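Local coordinates for neurotoxin (Clostridium botulinum, PDB 1ZB7), which acts in the host cytosol as a zinc endopeptidase that cleaves the synaptobrevins VAMP1, VAMP2 and VAMP3, cutting VAMP2 at an Ala-Ala bond, at residues P2-Y10 / F37-E48; G396-L404 / G410-A419. All blocks are in the same frame, centred on the assembly; numbering follows the deposited sequence.

Interaction 1 of 2, residues P2-Y10 / F37-E48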
loop_
_atom_site.group_PDB
_atom_site.type_symbol
_atom_site.label_atom_id
_atom_site.label_comp_id
_atom_site.label_asym_id
_atom_site.label_seq_id
_atom_site.Cartn_x
_atom_site.Cartn_y
_atom_site.Cartn_z
ATOM N N PRO A 2 31.062 19.088 11.537
ATOM C CA PRO A 2 30.561 18.716 10.212
ATOM C C PRO A 2 31.710 18.318 9.304
ATOM O O PRO A 2 32.803 18.890 9.377
ATOM C CB PRO A 2 29.879 19.986 9.691
ATOM C CG PRO A 2 29.835 20.918 10.867
ATOM C CD PRO A 2 31.036 20.551 11.699
ATOM N N VAL A 3 31.415 17.291 8.508
ATOM C CA VAL A 3 32.289 16.659 7.514
ATOM C C VAL A 3 32.742 17.706 6.459
ATOM O O VAL A 3 31.990 18.609 6.095
ATOM C CB VAL A 3 31.488 15.484 6.961
ATOM C CG1 VAL A 3 31.117 15.566 5.463
ATOM C CG2 VAL A 3 32.005 14.146 7.508
ATOM N N ASN A 4 33.992 17.599 6.048
ATOM C CA ASN A 4 34.463 18.382 4.950
ATOM C C ASN A 4 34.083 17.778 3.586
ATOM O O ASN A 4 34.306 16.633 3.344
ATOM C CB ASN A 4 35.985 18.577 5.027
ATOM C CG ASN A 4 36.525 19.416 3.852
ATOM O OD1 ASN A 4 37.033 18.851 2.825
ATOM N ND2 ASN A 4 36.371 20.748 3.954
ATOM N N ILE A 5 33.639 18.617 2.682
ATOM C CA ILE A 5 33.253 18.179 1.334
ATOM C C ILE A 5 34.166 18.890 0.320
ATOM O O ILE A 5 34.140 20.116 0.225
ATOM C CB ILE A 5 31.745 18.438 1.045
ATOM C CG1 ILE A 5 30.914 17.811 2.176
ATOM C CG2 ILE A 5 31.376 17.887 -0.302
ATOM C CD1 ILE A 5 29.456 17.984 2.056
ATOM N N LYS A 6 34.961 18.087 -0.396
ATOM C CA LYS A 6 35.933 18.590 -1.326
ATOM C C LYS A 6 35.359 18.842 -2.731
ATOM O O LYS A 6 34.587 18.055 -3.219
ATOM C CB LYS A 6 37.136 17.637 -1.399
ATOM C CG LYS A 6 38.311 18.275 -2.084
ATOM C CD LYS A 6 39.558 17.537 -1.863
ATOM C CE LYS A 6 40.565 18.063 -2.933
ATOM N NZ LYS A 6 41.910 17.497 -2.605
ATOM N N ASN A 7 35.736 19.972 -3.332
ATOM C CA ASN A 7 35.469 20.343 -4.704
ATOM C C ASN A 7 36.455 19.735 -5.668
ATOM O O ASN A 7 37.565 19.707 -5.403
ATOM C CB ASN A 7 35.566 21.888 -4.884
ATOM C CG ASN A 7 34.520 22.698 -4.047
ATOM O OD1 ASN A 7 33.289 22.397 -3.979
ATOM N ND2 ASN A 7 35.019 23.788 -3.457
ATOM N N PHE A 8 36.022 19.354 -6.844
ATOM C CA PHE A 8 36.828 18.709 -7.878
ATOM C C PHE A 8 36.301 19.128 -9.215
ATOM O O PHE A 8 35.102 19.467 -9.344
ATOM C CB PHE A 8 36.647 17.197 -7.867
ATOM C CG PHE A 8 37.275 16.503 -6.653
ATOM C CD1 PHE A 8 38.648 16.340 -6.558
ATOM C CD2 PHE A 8 36.488 15.970 -5.678
ATOM C CE1 PHE A 8 39.212 15.679 -5.474
ATOM C CE2 PHE A 8 37.074 15.323 -4.602
ATOM C CZ PHE A 8 38.374 15.151 -4.526
ATOM N N ASN A 9 37.190 19.088 -10.206
ATOM C CA ASN A 9 36.825 19.122 -11.620
ATOM C C ASN A 9 37.071 17.750 -12.144
ATOM O O ASN A 9 37.996 17.161 -11.711
ATOM C CB ASN A 9 37.693 20.146 -12.391
ATOM C CG ASN A 9 37.653 21.543 -11.752
ATOM O OD1 ASN A 9 36.614 22.235 -11.891
ATOM N ND2 ASN A 9 38.757 21.958 -11.013
ATOM N N TYR A 10 36.242 17.247 -13.058
ATOM C CA TYR A 10 36.464 15.985 -13.696
ATOM C C TYR A 10 37.851 15.785 -14.250
ATOM O O TYR A 10 38.400 14.702 -14.139
ATOM C CB TYR A 10 35.471 15.672 -14.794
ATOM C CG TYR A 10 35.612 14.216 -15.213
ATOM C CD1 TYR A 10 35.118 13.204 -14.400
ATOM C CD2 TYR A 10 36.281 13.841 -16.359
ATOM C CE1 TYR A 10 35.249 11.908 -14.740
ATOM C CE2 TYR A 10 36.399 12.498 -16.705
ATOM C CZ TYR A 10 35.872 11.547 -15.889
ATOM O OH TYR A 10 35.931 10.201 -16.183
ATOM N N PHE A 37 36.427 10.024 -7.352
ATOM C CA PHE A 37 36.693 11.290 -6.606
ATOM C C PHE A 37 36.176 11.128 -5.162
ATOM O O PHE A 37 34.992 10.805 -4.915
ATOM C CB PHE A 37 36.042 12.490 -7.248
ATOM C CG PHE A 37 36.388 12.663 -8.682
ATOM C CD1 PHE A 37 37.362 13.589 -9.075
ATOM C CD2 PHE A 37 35.824 11.854 -9.632
ATOM C CE1 PHE A 37 37.724 13.748 -10.399
ATOM C CE2 PHE A 37 36.171 11.998 -10.999
ATOM C CZ PHE A 37 37.147 12.971 -11.361
ATOM N N ARG A 38 37.094 11.290 -4.222
ATOM C CA ARG A 38 36.745 11.177 -2.839
ATOM C C ARG A 38 36.395 12.558 -2.332
ATOM O O ARG A 38 37.285 13.368 -1.940
ATOM C CB ARG A 38 37.856 10.535 -2.006
ATOM C CG ARG A 38 37.411 10.069 -0.583
ATOM C CD ARG A 38 38.518 9.549 0.380
ATOM N NE ARG A 38 39.440 10.618 0.733
ATOM C CZ ARG A 38 40.752 10.656 0.462
ATOM N NH1 ARG A 38 41.344 9.659 -0.169
ATOM N NH2 ARG A 38 41.481 11.734 0.781
ATOM N N ILE A 39 35.103 12.784 -2.293
ATOM C CA ILE A 39 34.574 14.045 -1.840
ATOM C C ILE A 39 34.452 14.234 -0.304
ATOM O O ILE A 39 34.462 15.367 0.225
ATOM C CB ILE A 39 33.191 14.296 -2.523
ATOM C CG1 ILE A 39 32.218 13.138 -2.195
ATOM C CG2 ILE A 39 33.381 14.455 -3.993
ATOM C CD1 ILE A 39 30.824 13.614 -2.109
ATOM N N ILE A 40 34.310 13.106 0.382
ATOM C CA ILE A 40 34.186 13.000 1.826
ATOM C C ILE A 40 34.966 11.755 2.133
ATOM O O ILE A 40 35.040 10.858 1.310
ATOM C CB ILE A 40 32.681 12.826 2.304
ATOM C CG1 ILE A 40 31.852 14.067 2.004
ATOM C CG2 ILE A 40 32.605 12.638 3.875
ATOM C CD1 ILE A 40 30.260 13.888 1.826
ATOM N N ASP A 41 35.617 11.697 3.300
ATOM C CA ASP A 41 36.168 10.402 3.746
ATOM C C ASP A 41 35.209 9.179 3.595
ATOM O O ASP A 41 34.058 9.210 4.012
ATOM C CB ASP A 41 36.722 10.506 5.146
ATOM C CG ASP A 41 37.988 11.454 5.167
ATOM O OD1 ASP A 41 39.165 11.055 4.674
ATOM O OD2 ASP A 41 37.730 12.610 5.600
ATOM N N ARG A 42 35.743 8.167 2.939
ATOM C CA ARG A 42 35.100 6.920 2.700
ATOM C C ARG A 42 33.930 6.935 1.677
ATOM O O ARG A 42 33.344 5.926 1.449
ATOM C CB ARG A 42 34.726 6.311 4.061
ATOM C CG ARG A 42 36.061 6.017 4.811
ATOM C CD ARG A 42 35.906 4.936 5.754
ATOM N NE ARG A 42 37.024 3.990 5.710
ATOM C CZ ARG A 42 36.975 2.672 5.401
ATOM N NH1 ARG A 42 35.859 1.943 4.976
ATOM N NH2 ARG A 42 38.126 2.053 5.525
ATOM N N ILE A 43 33.725 8.080 1.037
ATOM C CA ILE A 43 32.632 8.324 0.070
ATOM C C ILE A 43 33.185 8.857 -1.283
ATOM O O ILE A 43 33.779 9.948 -1.359
ATOM C CB ILE A 43 31.612 9.335 0.649
ATOM C CG1 ILE A 43 31.115 8.891 2.025
ATOM C CG2 ILE A 43 30.498 9.517 -0.319
ATOM C CD1 ILE A 43 30.027 9.847 2.639
ATOM N N TRP A 44 32.958 8.075 -2.317
ATOM C CA TRP A 44 33.512 8.253 -3.618
ATOM C C TRP A 44 32.372 8.517 -4.635
ATOM O O TRP A 44 31.324 7.898 -4.552
ATOM C CB TRP A 44 34.273 6.987 -4.033
ATOM C CG TRP A 44 35.486 6.783 -3.181
ATOM C CD1 TRP A 44 35.564 6.146 -1.876
ATOM C CD2 TRP A 44 36.819 7.158 -3.484
ATOM N NE1 TRP A 44 36.815 6.137 -1.474
ATOM C CE2 TRP A 44 37.628 6.726 -2.393
ATOM C CE3 TRP A 44 37.417 7.797 -4.564
ATOM C CZ2 TRP A 44 38.992 6.956 -2.337
ATOM C CZ3 TRP A 44 38.773 8.072 -4.504
ATOM C CH2 TRP A 44 39.561 7.625 -3.414
ATOM N N ILE A 45 32.600 9.479 -5.541
ATOM C CA ILE A 45 31.794 9.682 -6.749
ATOM C C ILE A 45 32.529 9.131 -7.992
ATOM O O ILE A 45 33.637 9.446 -8.270
ATOM C CB ILE A 45 31.471 11.139 -6.990
ATOM C CG1 ILE A 45 30.954 11.818 -5.728
ATOM C CG2 ILE A 45 30.496 11.290 -8.142
ATOM C CD1 ILE A 45 29.757 11.158 -5.074
ATOM N N VAL A 46 31.839 8.295 -8.706
ATOM C CA VAL A 46 32.254 7.726 -9.965
ATOM C C VAL A 46 31.247 8.205 -11.040
ATOM O O VAL A 46 30.159 7.663 -11.162
ATOM C CB VAL A 46 32.333 6.210 -9.951
ATOM C CG1 VAL A 46 32.965 5.692 -11.216
ATOM C CG2 VAL A 46 33.178 5.696 -8.760
ATOM N N PRO A 47 31.589 9.250 -11.753
ATOM C CA PRO A 47 30.664 9.847 -12.767
ATOM C C PRO A 47 30.619 9.075 -14.073
ATOM O O PRO A 47 31.054 9.552 -15.073
ATOM C CB PRO A 47 31.212 11.273 -12.965
ATOM C CG PRO A 47 32.296 11.413 -12.086
ATOM C CD PRO A 47 32.793 10.067 -11.654
ATOM N N GLU A 48 30.107 7.860 -14.005
ATOM C CA GLU A 48 30.045 7.016 -15.120
ATOM C C GLU A 48 28.728 6.279 -14.982
ATOM O O GLU A 48 28.200 6.105 -13.906
ATOM C CB GLU A 48 31.108 5.905 -15.096
ATOM C CG GLU A 48 32.541 6.287 -14.907
ATOM C CD GLU A 48 33.263 6.507 -16.218
ATOM O OE1 GLU A 48 32.829 5.842 -17.188
ATOM O OE2 GLU A 48 34.293 7.282 -16.217
HETATM O O HOH W 1 35.780 14.345 4.749
HETATM O O HOH W 2 34.766 8.541 -14.158
#
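K6 lies beside I39, I5 beside I40 and F8 beside F37, as segment 2-10 runs antiparallel along 37-40; one backbone hydrogen bond joins them, K6 N to I39 O at 2.8 Å. I5 CA also makes a CA-H...O contact with I39 O at 3.3 Å. The N-terminal segment is extended but not a strand of the sheet; it runs over the beta hairpin whose strands, 34-38 and 43-46, belong to the mixed sheet of the clostridial neurotoxin zinc protease fold. The hairpin closes through a type II turn from I40 to I43, and the chain turns a corner at I39.

Near the turn the packing is aliphatic. The V3 and I40 side chains cross at about a right angle, V3 CG1 3.6 Å from I40 CG2, while I5 and I40 lie side by side and point the same way. A water accepts a hydrogen bond from D41 N and lies in hydrogen-bonding reach of N4 O and D41 OD2. Helices 82-99 and 103-114 complete the greasy surroundings of I40.

Further along, F8, Y10 and F37 form an aromatic cluster. F37 turns its edge to the face of F8, with planes at 61°, and F37 CB also sits over that face, 4.1 Å from the F8 ring centroid. K6 CG covers the opposite face of F8, so the ring is sandwiched, while R38 O lies at its edge, 3.3 Å from F8 CE2. Y10 holds CG opposite the backbone N (chi1 -169°), which carries the ring past F37 to P47, and Y10 CE1 is 4.0 Å from P47 CG. E48 OE2 makes a salt bridge to K85 of helix 82-99; a water in the plane of the Y10 ring joins Y10 to E48, 2.9 Å from Y10 OH and donating to E48 OE2.

Interaction 2 of 2, residues G396-L404 / G410-A419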
loop_
_atom_site.group_PDB
_atom_site.type_symbol
_atom_site.label_atom_id
_atom_site.label_comp_id
_atom_site.label_asym_id
_atom_site.label_seq_id
_atom_site.Cartn_x
_atom_site.Cartn_y
_atom_site.Cartn_z
ATOM N N GLY A 396 17.290 24.897 -1.723
ATOM C CA GLY A 396 16.919 24.141 -2.948
ATOM C C GLY A 396 16.161 24.964 -3.947
ATOM O O GLY A 396 16.582 26.049 -4.280
ATOM N N PHE A 397 14.969 24.503 -4.365
ATOM C CA PHE A 397 14.128 25.205 -5.354
ATOM C C PHE A 397 13.265 26.261 -4.690
ATOM O O PHE A 397 12.760 27.164 -5.362
ATOM C CB PHE A 397 13.144 24.235 -6.087
ATOM C CG PHE A 397 13.806 23.205 -6.993
ATOM C CD1 PHE A 397 14.388 23.578 -8.185
ATOM C CD2 PHE A 397 13.807 21.844 -6.642
ATOM C CE1 PHE A 397 14.981 22.610 -9.019
ATOM C CE2 PHE A 397 14.393 20.886 -7.481
ATOM C CZ PHE A 397 14.968 21.292 -8.670
ATOM N N ASN A 398 13.102 26.143 -3.386
ATOM C CA ASN A 398 12.077 26.883 -2.651
ATOM C C ASN A 398 12.652 28.236 -2.105
ATOM O O ASN A 398 12.695 28.483 -0.910
ATOM C CB ASN A 398 11.482 26.032 -1.506
ATOM C CG ASN A 398 10.742 24.761 -2.010
ATOM O OD1 ASN A 398 10.155 24.807 -3.033
ATOM N ND2 ASN A 398 10.740 23.665 -1.225
ATOM N N ILE A 399 13.108 29.056 -3.029
ATOM C CA ILE A 399 13.906 30.285 -2.732
ATOM C C ILE A 399 12.989 31.460 -2.314
ATOM O O ILE A 399 12.101 31.893 -3.070
ATOM C CB ILE A 399 14.703 30.661 -3.961
ATOM C CG1 ILE A 399 15.666 29.473 -4.313
ATOM C CG2 ILE A 399 15.503 31.942 -3.735
ATOM C CD1 ILE A 399 16.128 29.517 -5.756
ATOM N N ALA A 400 13.120 31.863 -1.051
ATOM C CA ALA A 400 12.203 32.923 -0.497
ATOM C C ALA A 400 12.247 34.226 -1.306
ATOM O O ALA A 400 11.179 34.876 -1.529
ATOM C CB ALA A 400 12.492 33.175 0.976
ATOM N N SER A 401 13.422 34.576 -1.837
ATOM C CA SER A 401 13.534 35.880 -2.568
ATOM C C SER A 401 12.752 35.842 -3.883
ATOM O O SER A 401 12.434 36.923 -4.484
ATOM C CB SER A 401 14.993 36.323 -2.832
ATOM O OG SER A 401 15.708 35.355 -3.591
ATOM N N LYS A 402 12.414 34.636 -4.361
ATOM C CA LYS A 402 11.571 34.598 -5.580
ATOM C C LYS A 402 10.132 34.261 -5.276
ATOM O O LYS A 402 9.356 33.985 -6.187
ATOM C CB LYS A 402 12.145 33.649 -6.618
ATOM C CG LYS A 402 13.647 33.755 -6.841
ATOM C CD LYS A 402 14.075 32.674 -7.836
ATOM C CE LYS A 402 13.333 32.777 -9.186
ATOM N NZ LYS A 402 14.063 32.135 -10.355
ATOM N N ASN A 403 9.773 34.346 -4.000
ATOM C CA ASN A 403 8.474 33.879 -3.519
ATOM C C ASN A 403 8.182 32.425 -3.907
ATOM O O ASN A 403 7.058 32.079 -4.299
ATOM C CB ASN A 403 7.309 34.831 -3.976
ATOM C CG ASN A 403 6.081 34.767 -3.023
ATOM O OD1 ASN A 403 6.205 34.478 -1.794
ATOM N ND2 ASN A 403 4.885 35.042 -3.581
ATOM N N LEU A 404 9.203 31.583 -3.814
ATOM C CA LEU A 404 9.032 30.132 -4.084
ATOM C C LEU A 404 9.087 29.310 -2.825
ATOM O O LEU A 404 9.034 28.049 -2.883
ATOM C CB LEU A 404 10.027 29.665 -5.148
ATOM C CG LEU A 404 9.845 30.313 -6.540
ATOM C CD1 LEU A 404 10.876 29.869 -7.516
ATOM C CD2 LEU A 404 8.483 30.002 -7.159
ATOM N N GLY A 410 8.276 26.412 -5.282
ATOM C CA GLY A 410 9.447 26.121 -6.116
ATOM C C GLY A 410 9.498 24.659 -6.604
ATOM O O GLY A 410 10.174 24.369 -7.538
ATOM N N GLN A 411 8.770 23.763 -5.945
ATOM C CA GLN A 411 8.625 22.354 -6.377
ATOM C C GLN A 411 7.309 22.105 -7.141
ATOM O O GLN A 411 7.038 21.012 -7.612
ATOM C CB GLN A 411 8.676 21.431 -5.159
ATOM C CG GLN A 411 10.083 21.296 -4.469
ATOM C CD GLN A 411 9.991 20.390 -3.258
ATOM O OE1 GLN A 411 9.840 20.865 -2.164
ATOM N NE2 GLN A 411 9.946 19.096 -3.474
ATOM N N ASN A 412 6.522 23.148 -7.300
ATOM C CA ASN A 412 5.184 23.054 -7.895
ATOM C C ASN A 412 5.322 23.043 -9.405
ATOM O O ASN A 412 5.777 24.002 -9.975
ATOM C CB ASN A 412 4.333 24.232 -7.401
ATOM C CG ASN A 412 2.840 24.097 -7.755
ATOM O OD1 ASN A 412 2.484 23.660 -8.837
ATOM N ND2 ASN A 412 1.973 24.474 -6.812
ATOM N N LYS A 413 4.938 21.949 -10.074
ATOM C CA LYS A 413 5.175 21.908 -11.542
ATOM C C LYS A 413 4.470 23.088 -12.278
ATOM O O LYS A 413 4.967 23.513 -13.336
ATOM C CB LYS A 413 4.653 20.643 -12.170
ATOM C CG LYS A 413 5.522 19.403 -12.214
ATOM C CD LYS A 413 5.455 18.985 -13.703
ATOM C CE LYS A 413 5.306 17.599 -13.876
ATOM N NZ LYS A 413 5.101 17.433 -15.352
ATOM N N ALA A 414 3.292 23.522 -11.784
ATOM C CA ALA A 414 2.528 24.587 -12.500
ATOM C C ALA A 414 3.107 25.987 -12.313
ATOM O O ALA A 414 2.898 26.809 -13.164
ATOM C CB ALA A 414 1.064 24.596 -12.125
ATOM N N VAL A 415 3.846 26.234 -11.233
ATOM C CA VAL A 415 4.405 27.502 -10.884
ATOM C C VAL A 415 5.870 27.656 -11.289
ATOM O O VAL A 415 6.246 28.702 -11.702
ATOM C CB VAL A 415 4.338 27.693 -9.376
ATOM C CG1 VAL A 415 5.132 28.949 -8.909
ATOM C CG2 VAL A 415 2.961 27.813 -8.928
ATOM N N ASN A 416 6.721 26.657 -11.073
ATOM C CA ASN A 416 8.157 26.830 -11.280
ATOM C C ASN A 416 8.614 26.103 -12.568
ATOM O O ASN A 416 9.513 25.258 -12.570
ATOM C CB ASN A 416 8.951 26.355 -10.021
ATOM C CG ASN A 416 10.378 26.873 -10.036
ATOM O OD1 ASN A 416 10.670 27.757 -10.838
ATOM N ND2 ASN A 416 11.292 26.290 -9.219
ATOM N N LYS A 417 7.918 26.401 -13.642
ATOM C CA LYS A 417 8.168 25.794 -14.948
ATOM C C LYS A 417 9.583 25.969 -15.502
ATOM O O LYS A 417 10.096 25.126 -16.234
ATOM C CB LYS A 417 7.143 26.349 -15.957
ATOM C CG LYS A 417 5.721 25.871 -15.695
ATOM C CD LYS A 417 4.843 25.992 -16.968
ATOM C CE LYS A 417 3.513 25.200 -16.883
ATOM N NZ LYS A 417 3.782 23.806 -16.296
ATOM N N GLU A 418 10.229 27.043 -15.149
ATOM C CA GLU A 418 11.571 27.297 -15.669
ATOM C C GLU A 418 12.600 26.288 -15.077
ATOM O O GLU A 418 13.712 26.060 -15.618
ATOM C CB GLU A 418 11.946 28.765 -15.381
ATOM C CG GLU A 418 12.255 28.963 -13.932
ATOM C CD GLU A 418 12.555 30.404 -13.564
ATOM O OE1 GLU A 418 13.587 30.937 -14.051
ATOM O OE2 GLU A 418 11.802 30.949 -12.714
ATOM N N ALA A 419 12.219 25.637 -13.972
ATOM C CA ALA A 419 13.142 24.758 -13.277
ATOM C C ALA A 419 13.426 23.446 -14.030
ATOM O O ALA A 419 14.443 22.801 -13.798
ATOM C CB ALA A 419 12.622 24.508 -11.911
HETATM O O HOH W 3 13.619 27.456 -7.945
HETATM O O HOH W 4 12.952 29.287 -9.867
#
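N398 and Q411, both in the connection between strands 377-381 and 421-422, meet through side-chain amides whose planes are 39° apart. N398 ND2 donates to Q411 OE1 at 3.1 Å; the acceptor lies close to the N398 amide plane, whereas the donor is tilted 22° from the Q411 carbonyl plane. Q411 OE1, on a chain extended beyond CG, also accepts from K367 N, while N398 ND2 has a second acceptor in G365 O.

The backbones are joined by G410 N to L404 O, a bond of 3.0 Å. G410 packs too closely on F397 O and N398 OD1 to leave space for a side chain. N416 fills the middle: its CG, anti to the backbone N (chi1 -164°), carries the amide back so that N416 ND2 donates to G410 O at 2.8 Å. L404 packs across this amide with CD1 and slides past V415, L404 CD2 3.9 Å from V415 CG1. F397 lays its CB against G410 O; F221 and Y391 meet its ring edge-to-face.

K402 NZ forms a salt bridge with E418 OE2 at 3.5 Å, the hydrogen bond in it weak, and also donates to T389 O. Water links K402 NZ to N416 OD1, another N416 ND2 to F397 O. The buried amides of N398, Q411 and N416 are thus met by hydrogen bonds, tying loop to loop without strand pairing; the long K402-E418 bridge probably adds less.

Overall arrangement
The two contacts lie in different parts of one catalytic domain, their centres 28 Å apart and their nearest atoms about 14 Å apart. Interaction 1 comes first along the chain and closes before interaction 2 opens. It fastens the N-terminal segment onto strands 34-38 and 43-46 of the mixed sheet, next to helices 82-99 and 103-114. Interaction 2 sits farther out, 27 Å from the chain centre against 14 Å, and folds up the long connection between strands 377-381 and 421-422 of the four-stranded antiparallel sheet, against strand 215-221. Interaction 1 thus lays irregular chain on a hairpin of one sheet; interaction 2 joins loop to loop beside another, near the opposite end of the protease sequence.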